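PDB 2HQB: transcriptional activator of comK gene from Bacillus halodurans, which probably activates the comK gene and, as a member of the BMP lipoprotein family with a substrate-binding fold, is likely to bind a small ligand. Local coordinates for residues N65-G71 with D87-F93; L223-H229 with V259-F265; G95-E100 with E247-L251; I200-F206 with G218-L223. All coordinates share one frame; numbering follows the deposited sequence.

Interaction 1: residues N65-G71 with D87-F93; sequences NLIFGHG and DVHFVSF
Val-91 packs on the ring of Phe-68. Its CG2 lies over one face, 4.2 Å from the centroid of the Phe-68 ring, in a CH-pi contact shifted toward the rim. The two side chains run side by side and point the same way. With CG anti to its carbonyl carbon (chi1 -74°), the Phe-68 ring also brings CD2 to 3.5 Å from Val-91 CB. Leu-66 CD1 touches His-89 CB at 3.8 Å and sits at the edge of the imidazole. On the other face of the sheet, Ile-67 CD1 meets Phe-90 CE2 at 4.3 Å. Past the bridged pairs, His-70 turns its ring edge toward the face of Phe-93, with centroids 4.9 Å apart and planes at 61°. The backbones that carry these side chains are neighbouring parallel strands of a beta-alpha-beta unit whose helix is 73-79. Ile-67 N donates to His-89 O in a nearly straight bond of 3.0 Å, and Val-91 N donates to Ile-67 O. Phe-93 N closes the run on Gly-69 O at 2.8 Å, while the bond from Gly-69 N to Val-91 O is weak. Farther out, Tyr-234 of helix 230-240 meets the rings of both Phe-68 and Phe-93. Helix 49-61 covers Ile-67 and Phe-90. His-89 NE2 is hydrogen-bonded to Thr-103 OG1, and Asn-65 OD1 to Met-7 N.

Interaction 2: residues L223-H229 with V259-F265; sequences LTSTVQH and VVSLGEF
Val-227 and Ser-261 form the antiparallel hydrogen-bonded pair at the middle of this contact. Ser-261 N donates to Val-227 O at 2.9 Å; the return bond from Val-227 N is weak. The His-229 end is closely knit. His-229 N donates to Val-259 O from above the carbonyl plane. With CG anti to its carbonyl carbon (chi1 -52°), the His-229 ring folds back along the partner strand, and its NE2 shares a 2.7 Å hydrogen bond with Ser-261 OG. Val-227 CG1 lies over one face of that ring. Toward Gly-263 the bonding continues, as Gly-263 N meets a lone pair of Ser-225 O. Thr-224 CG2 packs on Leu-262 CB at 3.8 Å, and its OG1 donates to Leu-223 O. A glycine in place of Thr-224 would probably leave Leu-262 without this methyl partner and Leu-223 O without the hydroxyl. The looser side holds Glu-264, which is exposed and directed away from strand 222-228, and Gln-228, which is partly exposed and touches little here. Strand 260-262 is the antiparallel edge of the second sheet. Its chain arrives from strand 249-253 of the first sheet, while His-229 holds the N-cap position of helix 230-240, so the pair carries two of the interdomain crossovers characteristic of the type I periplasmic-binding fold.

Interaction 3: residues G95-E100 with E247-L251; sequences GEVKGE and ESGNL
The carboxamide of Asn-250 is the flat side-chain group that meets loop 95-100. It is met in its own plane: Val-97 N donates to Asn-250 OD1 at 2.7 Å, on a lone pair, with an N-H...O angle of 164°. The Asn-250 side chain starts with CG anti to its carbonyl carbon (chi1 -35°), and this carries OD1 across to the loop. The bond therefore joins a side chain of one segment to the backbone of the other. Ser-104 OG is also hydrogen-bonded to OD1, so the oxygen is held by two partners. A leucine here would probably leave Val-97 N without its acceptor and take a partner from the Ser-104 hydroxyl, so that the loop is held less firmly.

The rest of the contact is made mainly by Val-97 and Ser-248. Val-97 CG1 rests on Gly-249 CA at 4.0 Å, while Val-97 O lies 3.8 Å from the same Gly-249 CA. Farther along, Ser-248 directs its CB toward the loop, where that atom meets both Gly-99 O and Glu-100 O at 3.2 Å. At Gly-99 and Gly-249 the backbone takes angles at which a side chain would run into the preceding carbonyl oxygen.

Loop 95-100 links strands 89-93 and 102-107 of the first sheet, and Ser-92 OG is bonded to Gly-95 N at its start. Strand 249-253, reached after helix 230-240, lies at the sheet's edge. It is bonded through Gly-249 and Leu-251 to strand 102-107, which runs parallel beside it.

Interaction 4: residues I200-F206 with G218-L223; sequences IKDQGDF and GGSTIL
A Schellman motif ends helix 193-203, and the residues around it pack on the turn that leads into strand 222-228. Gly-204, with positive phi, is the C-prime residue. Ile-200 O accepts from both Gly-204 N and Asp-205 N, and the bond from Gly-204 N to Lys-201 O is weak. The chain then enters strand 206-211 at Phe-206.

Phe-206 carries the contact with Leu-223. Leu-223 CD2 lies over one face of the ring, 3.5 Å from the Phe-206 centroid and 21° off the ring normal, as a CH-pi contact. The two side chains cross at about a right angle. Phe-206 CG stands anti to its carbonyl carbon (chi1 -74°), which sets the ring across the end of the leucine. Phe-206 CE2 also approaches Ser-220 O at 3.7 Å. At the backbone, Phe-206 CA makes a C-H...O contact with Thr-221 O at 3.6 Å.

Thr-221 fits against the helix end. Its CG2 meets Asp-205 O at 3.5 Å and Ile-200 CG2 at 4.1 Å. Thr-221 OG1 lies 3.4 Å from Lys-201 CG, where the two side chains cross. The lysine then extends toward Gly-218, with NZ 3.8 Å from Gly-218 O.

Around this patch, Met-123 touches both Phe-206 and Leu-223, and the backbones of Thr-221 and Leu-223 bond to Ala-207 in the adjacent parallel strand. The contact itself is made largely of methyl groups, a ring face and C-H...O approaches, so it is probably held mainly by van der Waals packing, with backbone bonds to neighbours such as Ala-207 fixing the strand.

Interactions 1 and 3 belong to the first sheet, with centres about 11 Å apart. They touch where His-89 CE1 comes within 3.5 Å of Glu-100 O. Interactions 2 and 4 belong to the second sheet, with centres about 16 Å apart, and share Leu-223 on strand 222-228. Interactions 3 and 4 lie on opposite sides of the chain's centre, about 40 Å apart between centres. Interaction 2 comes nearest to the first group without touching it: its nearest atoms are about 6 Å from interaction 1 and about 9 Å from interaction 3. In related substrate-binding proteins the ligand sits in the cleft between two such domains, which is probably also the site here.

Interaction 1: residues N65-G71 with D87-F93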
loop_
_atom_site.group_PDB
_atom_site.type_symbol
_atom_site.label_atom_id
_atom_site.label_comp_id
_atom_site.label_asym_id
_atom_site.label_seq_id
_atom_site.Cartn_x
_atom_site.Cartn_y
_atom_site.Cartn_z
ATOM N N ASN A 65 -17.130 6.810 -18.040
ATOM C CA ASN A 65 -17.579 5.455 -18.263
ATOM C C ASN A 65 -16.763 4.512 -17.382
ATOM O O ASN A 65 -17.114 3.352 -17.272
ATOM C CB ASN A 65 -17.480 5.088 -19.762
ATOM C CG ASN A 65 -16.042 4.876 -20.235
ATOM O OD1 ASN A 65 -15.170 5.720 -20.045
ATOM N ND2 ASN A 65 -15.799 3.742 -20.855
ATOM N N LEU A 66 -15.673 5.006 -16.784
ATOM C CA LEU A 66 -14.844 4.209 -15.859
ATOM C C LEU A 66 -14.746 4.969 -14.515
ATOM O O LEU A 66 -14.194 6.070 -14.450
ATOM C CB LEU A 66 -13.441 3.984 -16.410
ATOM C CG LEU A 66 -12.569 3.058 -15.549
ATOM C CD1 LEU A 66 -13.178 1.662 -15.496
ATOM C CD2 LEU A 66 -11.172 2.981 -16.135
ATOM N N ILE A 67 -15.284 4.382 -13.452
ATOM C CA ILE A 67 -15.285 5.029 -12.142
ATOM C C ILE A 67 -14.497 4.303 -11.041
ATOM O O ILE A 67 -14.768 3.139 -10.741
ATOM C CB ILE A 67 -16.732 5.202 -11.663
ATOM C CG1 ILE A 67 -17.371 6.360 -12.410
ATOM C CG2 ILE A 67 -16.788 5.431 -10.160
ATOM C CD1 ILE A 67 -18.827 6.542 -12.061
ATOM N N PHE A 68 -13.523 4.991 -10.441
ATOM C CA PHE A 68 -12.739 4.405 -9.340
ATOM C C PHE A 68 -13.247 4.884 -7.981
ATOM O O PHE A 68 -13.801 5.980 -7.851
ATOM C CB PHE A 68 -11.272 4.768 -9.431
ATOM C CG PHE A 68 -10.529 4.046 -10.503
ATOM C CD1 PHE A 68 -10.381 4.605 -11.760
ATOM C CD2 PHE A 68 -9.891 2.840 -10.225
ATOM C CE1 PHE A 68 -9.612 3.999 -12.711
ATOM C CE2 PHE A 68 -9.111 2.208 -11.182
ATOM C CZ PHE A 68 -8.968 2.795 -12.426
ATOM N N GLY A 69 -13.066 4.033 -6.980
ATOM C CA GLY A 69 -13.492 4.331 -5.612
ATOM C C GLY A 69 -12.296 4.001 -4.743
ATOM O O GLY A 69 -11.899 2.841 -4.619
ATOM N N HIS A 70 -11.701 5.015 -4.138
ATOM C CA HIS A 70 -10.521 4.746 -3.371
ATOM C C HIS A 70 -10.838 4.367 -1.949
ATOM O O HIS A 70 -11.009 5.219 -1.071
ATOM C CB HIS A 70 -9.593 5.931 -3.408
ATOM C CG HIS A 70 -8.182 5.552 -3.173
ATOM N ND1 HIS A 70 -7.567 4.529 -3.874
ATOM C CD2 HIS A 70 -7.254 6.050 -2.329
ATOM C CE1 HIS A 70 -6.313 4.421 -3.473
ATOM N NE2 HIS A 70 -6.095 5.330 -2.537
ATOM N N GLY A 71 -10.910 3.074 -1.716
ATOM C CA GLY A 71 -11.236 2.660 -0.398
ATOM C C GLY A 71 -12.172 1.494 -0.382
ATOM O O GLY A 71 -12.895 1.256 -1.328
ATOM N N ASP A 87 -23.441 0.204 -18.842
ATOM C CA ASP A 87 -22.528 0.854 -19.781
ATOM C C ASP A 87 -21.304 1.496 -19.107
ATOM O O ASP A 87 -20.458 2.099 -19.786
ATOM C CB ASP A 87 -23.320 1.914 -20.572
ATOM C CG ASP A 87 -24.120 2.887 -19.652
ATOM O OD1 ASP A 87 -24.680 2.450 -18.608
ATOM O OD2 ASP A 87 -24.209 4.096 -19.986
ATOM N N VAL A 88 -21.217 1.333 -17.781
ATOM C CA VAL A 88 -20.174 1.917 -16.926
ATOM C C VAL A 88 -19.508 0.859 -16.065
ATOM O O VAL A 88 -20.189 0.038 -15.457
ATOM C CB VAL A 88 -20.820 2.937 -15.999
ATOM C CG1 VAL A 88 -19.783 3.637 -15.125
ATOM C CG2 VAL A 88 -21.610 3.898 -16.834
ATOM N N HIS A 89 -18.183 0.878 -16.008
ATOM C CA HIS A 89 -17.435 -0.085 -15.210
ATOM C C HIS A 89 -16.989 0.529 -13.875
ATOM O O HIS A 89 -16.569 1.692 -13.816
ATOM C CB HIS A 89 -16.212 -0.558 -15.963
ATOM C CG HIS A 89 -15.607 -1.799 -15.392
ATOM N ND1 HIS A 89 -16.158 -3.046 -15.583
ATOM C CD2 HIS A 89 -14.505 -1.985 -14.632
ATOM C CE1 HIS A 89 -15.419 -3.950 -14.970
ATOM N NE2 HIS A 89 -14.409 -3.332 -14.385
ATOM N N PHE A 90 -17.049 -0.265 -12.811
ATOM C CA PHE A 90 -16.702 0.242 -11.506
ATOM C C PHE A 90 -15.518 -0.472 -10.853
ATOM O O PHE A 90 -15.554 -1.679 -10.663
ATOM C CB PHE A 90 -17.924 0.155 -10.587
ATOM C CG PHE A 90 -19.137 0.921 -11.082
ATOM C CD1 PHE A 90 -19.946 0.416 -12.096
ATOM C CD2 PHE A 90 -19.492 2.152 -10.500
ATOM C CE1 PHE A 90 -21.085 1.120 -12.522
ATOM C CE2 PHE A 90 -20.644 2.872 -10.923
ATOM C CZ PHE A 90 -21.433 2.347 -11.935
ATOM N N VAL A 91 -14.465 0.265 -10.517
ATOM C CA VAL A 91 -13.322 -0.334 -9.846
ATOM C C VAL A 91 -13.284 0.209 -8.417
ATOM O O VAL A 91 -13.509 1.394 -8.184
ATOM C CB VAL A 91 -11.993 0.025 -10.520
ATOM C CG1 VAL A 91 -10.902 -0.957 -10.086
ATOM C CG2 VAL A 91 -12.144 -0.010 -12.010
ATOM N N SER A 92 -13.038 -0.663 -7.451
ATOM C CA SER A 92 -12.962 -0.222 -6.072
ATOM C C SER A 92 -11.587 -0.607 -5.592
ATOM O O SER A 92 -10.973 -1.557 -6.088
ATOM C CB SER A 92 -14.003 -0.934 -5.189
ATOM O OG SER A 92 -13.457 -2.057 -4.476
ATOM N N PHE A 93 -11.072 0.149 -4.641
ATOM C CA PHE A 93 -9.800 -0.230 -4.084
ATOM C C PHE A 93 -10.128 -0.954 -2.780
ATOM O O PHE A 93 -10.629 -0.339 -1.855
ATOM C CB PHE A 93 -8.953 0.985 -3.821
ATOM C CG PHE A 93 -7.649 0.945 -4.524
ATOM C CD1 PHE A 93 -7.557 1.324 -5.872
ATOM C CD2 PHE A 93 -6.504 0.466 -3.866
ATOM C CE1 PHE A 93 -6.333 1.226 -6.572
ATOM C CE2 PHE A 93 -5.261 0.354 -4.545
ATOM C CZ PHE A 93 -5.172 0.736 -5.905
#

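Interaction 2: residues L223-H229 with V259-F265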
loop_
_atom_site.group_PDB
_atom_site.type_symbol
_atom_site.label_atom_id
_atom_site.label_comp_id
_atom_site.label_asym_id
_atom_site.label_seq_id
_atom_site.Cartn_x
_atom_site.Cartn_y
_atom_site.Cartn_z
ATOM N N LEU A 223 16.058 2.614 5.852
ATOM C CA LEU A 223 16.840 1.515 5.302
ATOM C C LEU A 223 16.274 1.177 3.947
ATOM O O LEU A 223 17.000 1.018 2.962
ATOM C CB LEU A 223 16.707 0.299 6.212
ATOM C CG LEU A 223 16.974 0.641 7.681
ATOM C CD1 LEU A 223 16.735 -0.574 8.563
ATOM C CD2 LEU A 223 18.406 1.149 7.813
ATOM N N THR A 224 14.950 1.059 3.928
ATOM C CA THR A 224 14.186 0.767 2.718
ATOM C C THR A 224 12.702 0.987 2.989
ATOM O O THR A 224 12.300 1.279 4.116
ATOM C CB THR A 224 14.467 -0.679 2.234
ATOM O OG1 THR A 224 15.693 -0.655 1.511
ATOM C CG2 THR A 224 13.379 -1.233 1.308
ATOM N N SER A 225 11.895 0.845 1.949
ATOM C CA SER A 225 10.473 1.040 2.066
ATOM C C SER A 225 9.722 -0.065 1.336
ATOM O O SER A 225 10.151 -0.506 0.268
ATOM C CB SER A 225 10.133 2.412 1.479
ATOM O OG SER A 225 11.305 3.213 1.430
ATOM N N THR A 226 8.624 -0.530 1.932
ATOM C CA THR A 226 7.778 -1.540 1.304
ATOM C C THR A 226 6.756 -0.738 0.454
ATOM O O THR A 226 5.705 -0.344 0.912
ATOM C CB THR A 226 7.087 -2.491 2.385
ATOM O OG1 THR A 226 6.297 -1.744 3.322
ATOM C CG2 THR A 226 8.153 -3.242 3.170
ATOM N N VAL A 227 7.097 -0.502 -0.802
ATOM C CA VAL A 227 6.279 0.304 -1.697
ATOM C C VAL A 227 5.138 -0.366 -2.476
ATOM O O VAL A 227 5.306 -1.449 -3.030
ATOM C CB VAL A 227 7.204 0.992 -2.707
ATOM C CG1 VAL A 227 6.449 2.029 -3.509
ATOM C CG2 VAL A 227 8.371 1.600 -1.974
ATOM N N GLN A 228 3.980 0.300 -2.503
ATOM C CA GLN A 228 2.823 -0.176 -3.250
ATOM C C GLN A 228 2.506 0.936 -4.250
ATOM O O GLN A 228 2.167 2.047 -3.858
ATOM C CB GLN A 228 1.647 -0.439 -2.314
ATOM C CG GLN A 228 1.962 -1.537 -1.308
ATOM C CD GLN A 228 0.756 -1.980 -0.505
ATOM O OE1 GLN A 228 -0.060 -1.163 -0.106
ATOM N NE2 GLN A 228 0.645 -3.280 -0.257
ATOM N N HIS A 229 2.620 0.644 -5.545
ATOM C CA HIS A 229 2.406 1.677 -6.551
ATOM C C HIS A 229 0.997 1.878 -7.002
ATOM O O HIS A 229 0.609 1.416 -8.079
ATOM C CB HIS A 229 3.291 1.415 -7.762
ATOM C CG HIS A 229 4.731 1.215 -7.407
ATOM N ND1 HIS A 229 5.607 2.264 -7.223
ATOM C CD2 HIS A 229 5.433 0.090 -7.136
ATOM C CE1 HIS A 229 6.786 1.794 -6.856
ATOM N NE2 HIS A 229 6.707 0.479 -6.796
ATOM N N VAL A 259 3.682 -3.789 -9.388
ATOM C CA VAL A 259 3.179 -2.630 -8.704
ATOM C C VAL A 259 3.441 -2.733 -7.220
ATOM O O VAL A 259 2.754 -2.107 -6.392
ATOM C CB VAL A 259 1.696 -2.450 -8.993
ATOM C CG1 VAL A 259 1.501 -2.228 -10.451
ATOM C CG2 VAL A 259 0.932 -3.656 -8.543
ATOM N N VAL A 260 4.436 -3.549 -6.890
ATOM C CA VAL A 260 4.863 -3.717 -5.507
ATOM C C VAL A 260 6.359 -3.876 -5.549
ATOM O O VAL A 260 6.886 -4.627 -6.372
ATOM C CB VAL A 260 4.288 -4.953 -4.848
ATOM C CG1 VAL A 260 4.998 -5.201 -3.539
ATOM C CG2 VAL A 260 2.818 -4.757 -4.592
ATOM N N SER A 261 7.048 -3.180 -4.658
ATOM C CA SER A 261 8.495 -3.250 -4.638
ATOM C C SER A 261 9.138 -2.860 -3.305
ATOM O O SER A 261 8.477 -2.796 -2.262
ATOM C CB SER A 261 9.017 -2.328 -5.727
ATOM O OG SER A 261 8.533 -1.018 -5.505
ATOM N N LEU A 262 10.445 -2.621 -3.359
ATOM C CA LEU A 262 11.195 -2.169 -2.206
ATOM C C LEU A 262 11.735 -0.805 -2.602
ATOM O O LEU A 262 11.986 -0.557 -3.781
ATOM C CB LEU A 262 12.363 -3.099 -1.884
ATOM C CG LEU A 262 12.089 -4.353 -1.070
ATOM C CD1 LEU A 262 13.383 -4.769 -0.444
ATOM C CD2 LEU A 262 11.099 -4.092 0.018
ATOM N N GLY A 263 11.910 0.071 -1.616
ATOM C CA GLY A 263 12.408 1.403 -1.884
ATOM C C GLY A 263 13.917 1.477 -1.985
ATOM O O GLY A 263 14.618 0.541 -1.584
ATOM N N GLU A 264 14.424 2.597 -2.497
ATOM C CA GLU A 264 15.853 2.729 -2.650
ATOM C C GLU A 264 16.490 2.488 -1.316
ATOM O O GLU A 264 16.126 3.118 -0.321
ATOM C CB GLU A 264 16.235 4.107 -3.196
ATOM C CG GLU A 264 16.224 5.251 -2.209
ATOM C CD GLU A 264 16.811 6.526 -2.813
ATOM O OE1 GLU A 264 16.308 6.981 -3.869
ATOM O OE2 GLU A 264 17.777 7.072 -2.231
ATOM N N PHE A 265 17.432 1.551 -1.295
ATOM C CA PHE A 265 18.118 1.211 -0.059
ATOM C C PHE A 265 18.903 2.387 0.426
ATOM O O PHE A 265 19.231 3.280 -0.343
ATOM C CB PHE A 265 19.066 0.035 -0.261
ATOM C CG PHE A 265 18.370 -1.260 -0.555
ATOM C CD1 PHE A 265 18.045 -1.611 -1.845
ATOM C CD2 PHE A 265 18.017 -2.122 0.474
ATOM C CE1 PHE A 265 17.371 -2.811 -2.102
ATOM C CE2 PHE A 265 17.347 -3.316 0.225
ATOM C CZ PHE A 265 17.027 -3.661 -1.052
#

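Interaction 3: residues G95-E100 with E247-L251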
loop_
_atom_site.group_PDB
_atom_site.type_symbol
_atom_site.label_atom_id
_atom_site.label_comp_id
_atom_site.label_asym_id
_atom_site.label_seq_id
_atom_site.Cartn_x
_atom_site.Cartn_y
_atom_site.Cartn_z
ATOM N N GLY A 95 -12.546 -3.516 -1.825
ATOM C CA GLY A 95 -13.711 -4.234 -1.319
ATOM C C GLY A 95 -13.819 -5.636 -1.901
ATOM O O GLY A 95 -12.897 -6.132 -2.551
ATOM N N GLU A 96 -14.950 -6.279 -1.669
ATOM C CA GLU A 96 -15.200 -7.607 -2.214
ATOM C C GLU A 96 -16.314 -7.330 -3.229
ATOM O O GLU A 96 -17.335 -6.734 -2.885
ATOM C CB GLU A 96 -15.668 -8.571 -1.098
ATOM C CG GLU A 96 -16.800 -7.992 -0.190
ATOM C CD GLU A 96 -17.326 -8.957 0.902
ATOM O OE1 GLU A 96 -17.873 -10.031 0.548
ATOM O OE2 GLU A 96 -17.205 -8.632 2.113
ATOM N N VAL A 97 -16.141 -7.749 -4.476
ATOM C CA VAL A 97 -17.168 -7.453 -5.475
ATOM C C VAL A 97 -17.522 -8.639 -6.405
ATOM O O VAL A 97 -16.671 -9.492 -6.679
ATOM C CB VAL A 97 -16.697 -6.176 -6.250
ATOM C CG1 VAL A 97 -16.318 -6.483 -7.695
ATOM C CG2 VAL A 97 -17.741 -5.121 -6.131
ATOM N N LYS A 98 -18.780 -8.731 -6.841
ATOM C CA LYS A 98 -19.197 -9.818 -7.748
ATOM C C LYS A 98 -20.040 -9.214 -8.873
ATOM O O LYS A 98 -21.027 -8.508 -8.633
ATOM C CB LYS A 98 -20.027 -10.897 -7.018
ATOM C CG LYS A 98 -21.541 -10.740 -7.254
ATOM C CD LYS A 98 -22.443 -11.488 -6.273
ATOM C CE LYS A 98 -23.897 -11.027 -6.425
ATOM N NZ LYS A 98 -24.693 -11.247 -5.190
ATOM N N GLY A 99 -19.665 -9.474 -10.109
ATOM C CA GLY A 99 -20.452 -8.906 -11.173
ATOM C C GLY A 99 -19.626 -8.745 -12.412
ATOM O O GLY A 99 -18.461 -9.155 -12.471
ATOM N N GLU A 100 -20.223 -8.134 -13.420
ATOM C CA GLU A 100 -19.489 -7.992 -14.634
ATOM C C GLU A 100 -18.868 -6.645 -14.850
ATOM O O GLU A 100 -17.723 -6.590 -15.252
ATOM C CB GLU A 100 -20.351 -8.383 -15.817
ATOM C CG GLU A 100 -20.161 -9.832 -16.230
ATOM C CD GLU A 100 -19.763 -9.942 -17.695
ATOM O OE1 GLU A 100 -20.557 -9.481 -18.557
ATOM O OE2 GLU A 100 -18.660 -10.478 -17.986
ATOM N N GLU A 247 -10.574 -7.508 -16.457
ATOM C CA GLU A 247 -11.433 -8.457 -15.773
ATOM C C GLU A 247 -12.390 -7.822 -14.791
ATOM O O GLU A 247 -12.371 -6.610 -14.543
ATOM C CB GLU A 247 -10.610 -9.478 -15.016
ATOM C CG GLU A 247 -9.618 -10.185 -15.889
ATOM C CD GLU A 247 -9.103 -11.437 -15.242
ATOM O OE1 GLU A 247 -9.940 -12.211 -14.728
ATOM O OE2 GLU A 247 -7.868 -11.644 -15.255
ATOM N N SER A 248 -13.229 -8.674 -14.221
ATOM C CA SER A 248 -14.215 -8.249 -13.247
ATOM C C SER A 248 -13.924 -9.063 -12.003
ATOM O O SER A 248 -13.177 -10.054 -12.062
ATOM C CB SER A 248 -15.627 -8.523 -13.762
ATOM O OG SER A 248 -15.699 -9.801 -14.368
ATOM N N GLY A 249 -14.495 -8.627 -10.886
ATOM C CA GLY A 249 -14.266 -9.314 -9.636
ATOM C C GLY A 249 -13.010 -8.827 -8.930
ATOM O O GLY A 249 -12.426 -7.816 -9.307
ATOM N N ASN A 250 -12.579 -9.567 -7.921
ATOM C CA ASN A 250 -11.427 -9.191 -7.132
ATOM C C ASN A 250 -10.072 -9.593 -7.685
ATOM O O ASN A 250 -9.754 -10.765 -7.781
ATOM C CB ASN A 250 -11.607 -9.764 -5.740
ATOM C CG ASN A 250 -13.065 -9.752 -5.300
ATOM O OD1 ASN A 250 -13.760 -8.735 -5.400
ATOM N ND2 ASN A 250 -13.535 -10.887 -4.815
ATOM N N LEU A 251 -9.261 -8.598 -8.015
ATOM C CA LEU A 251 -7.937 -8.835 -8.551
ATOM C C LEU A 251 -6.850 -8.592 -7.505
ATOM O O LEU A 251 -6.954 -7.668 -6.716
ATOM C CB LEU A 251 -7.723 -7.929 -9.757
ATOM C CG LEU A 251 -8.903 -7.900 -10.737
ATOM C CD1 LEU A 251 -8.401 -7.417 -12.092
ATOM C CD2 LEU A 251 -9.559 -9.265 -10.867
#

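Interaction 4: residues I200-F206 with G218-L223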
loop_
_atom_site.group_PDB
_atom_site.type_symbol
_atom_site.label_atom_id
_atom_site.label_comp_id
_atom_site.label_asym_id
_atom_site.label_seq_id
_atom_site.Cartn_x
_atom_site.Cartn_y
_atom_site.Cartn_z
ATOM N N ILE A 200 11.826 8.336 15.239
ATOM C CA ILE A 200 12.902 7.374 15.057
ATOM C C ILE A 200 14.146 8.121 14.613
ATOM O O ILE A 200 15.166 8.072 15.282
ATOM C CB ILE A 200 12.530 6.340 14.002
ATOM C CG1 ILE A 200 11.315 5.543 14.496
ATOM C CG2 ILE A 200 13.709 5.454 13.714
ATOM C CD1 ILE A 200 10.674 4.668 13.465
ATOM N N LYS A 201 14.060 8.826 13.486
ATOM C CA LYS A 201 15.206 9.573 12.978
ATOM C C LYS A 201 15.826 10.328 14.162
ATOM O O LYS A 201 17.053 10.405 14.314
ATOM C CB LYS A 201 14.759 10.556 11.894
ATOM C CG LYS A 201 15.916 11.254 11.163
ATOM C CD LYS A 201 15.443 12.473 10.386
ATOM C CE LYS A 201 16.034 12.501 8.975
ATOM N NZ LYS A 201 15.467 13.637 8.162
ATOM N N ASP A 202 14.952 10.875 14.998
ATOM C CA ASP A 202 15.354 11.606 16.189
ATOM C C ASP A 202 16.162 10.661 17.091
ATOM O O ASP A 202 17.330 10.901 17.335
ATOM C CB ASP A 202 14.092 12.125 16.890
ATOM C CG ASP A 202 14.310 12.460 18.359
ATOM O OD1 ASP A 202 14.795 11.586 19.126
ATOM O OD2 ASP A 202 13.961 13.598 18.753
ATOM N N GLN A 203 15.547 9.585 17.574
ATOM C CA GLN A 203 16.239 8.628 18.429
ATOM C C GLN A 203 17.468 8.086 17.758
ATOM O O GLN A 203 18.330 7.563 18.410
ATOM C CB GLN A 203 15.356 7.429 18.767
ATOM C CG GLN A 203 14.133 7.759 19.565
ATOM C CD GLN A 203 14.479 8.459 20.848
ATOM O OE1 GLN A 203 15.611 8.356 21.335
ATOM N NE2 GLN A 203 13.508 9.167 21.419
ATOM N N GLY A 204 17.556 8.174 16.450
ATOM C CA GLY A 204 18.738 7.638 15.812
ATOM C C GLY A 204 18.618 6.167 15.468
ATOM O O GLY A 204 19.615 5.485 15.211
ATOM N N ASP A 205 17.396 5.655 15.467
ATOM C CA ASP A 205 17.204 4.259 15.102
ATOM C C ASP A 205 16.900 4.163 13.588
ATOM O O ASP A 205 16.855 5.181 12.884
ATOM C CB ASP A 205 16.081 3.646 15.957
ATOM C CG ASP A 205 16.575 3.191 17.343
ATOM O OD1 ASP A 205 17.529 2.386 17.373
ATOM O OD2 ASP A 205 16.021 3.620 18.389
ATOM N N PHE A 206 16.719 2.942 13.094
ATOM C CA PHE A 206 16.408 2.682 11.682
ATOM C C PHE A 206 14.933 2.334 11.449
ATOM O O PHE A 206 14.296 1.684 12.268
ATOM C CB PHE A 206 17.262 1.520 11.163
ATOM C CG PHE A 206 18.693 1.884 10.928
ATOM C CD1 PHE A 206 19.695 0.932 11.053
ATOM C CD2 PHE A 206 19.039 3.172 10.540
ATOM C CE1 PHE A 206 21.018 1.257 10.792
ATOM C CE2 PHE A 206 20.362 3.502 10.275
ATOM C CZ PHE A 206 21.349 2.535 10.404
ATOM N N GLY A 218 12.666 11.361 5.206
ATOM C CA GLY A 218 13.390 10.675 6.252
ATOM C C GLY A 218 14.723 10.836 5.554
ATOM O O GLY A 218 14.881 11.823 4.827
ATOM N N GLY A 219 15.655 9.902 5.704
ATOM C CA GLY A 219 16.907 10.055 4.996
ATOM C C GLY A 219 18.022 9.374 5.722
ATOM O O GLY A 219 18.453 9.841 6.800
ATOM N N SER A 220 18.485 8.273 5.129
ATOM C CA SER A 220 19.535 7.422 5.696
ATOM C C SER A 220 19.007 6.711 6.955
ATOM O O SER A 220 19.683 5.847 7.502
ATOM C CB SER A 220 20.795 8.214 6.055
ATOM O OG SER A 220 20.874 8.443 7.457
ATOM N N THR A 221 17.817 7.091 7.426
ATOM C CA THR A 221 17.163 6.447 8.572
ATOM C C THR A 221 16.261 5.368 7.959
ATOM O O THR A 221 15.939 4.345 8.576
ATOM C CB THR A 221 16.249 7.412 9.300
ATOM O OG1 THR A 221 17.023 8.236 10.152
ATOM C CG2 THR A 221 15.228 6.679 10.113
ATOM N N ILE A 222 15.845 5.641 6.724
ATOM C CA ILE A 222 14.975 4.762 5.968
ATOM C C ILE A 222 15.833 3.761 5.218
ATOM O O ILE A 222 16.296 4.037 4.121
ATOM C CB ILE A 222 14.115 5.598 5.002
ATOM C CG1 ILE A 222 13.337 6.644 5.814
ATOM C CG2 ILE A 222 13.135 4.732 4.269
ATOM C CD1 ILE A 222 12.358 6.068 6.835
ATOM N N LEU A 223 16.058 2.614 5.852
ATOM C CA LEU A 223 16.840 1.515 5.302
ATOM C C LEU A 223 16.274 1.177 3.947
ATOM O O LEU A 223 17.000 1.018 2.962
ATOM C CB LEU A 223 16.707 0.299 6.212
ATOM C CG LEU A 223 16.974 0.641 7.681
ATOM C CD1 LEU A 223 16.735 -0.574 8.563
ATOM C CD2 LEU A 223 18.406 1.149 7.813
#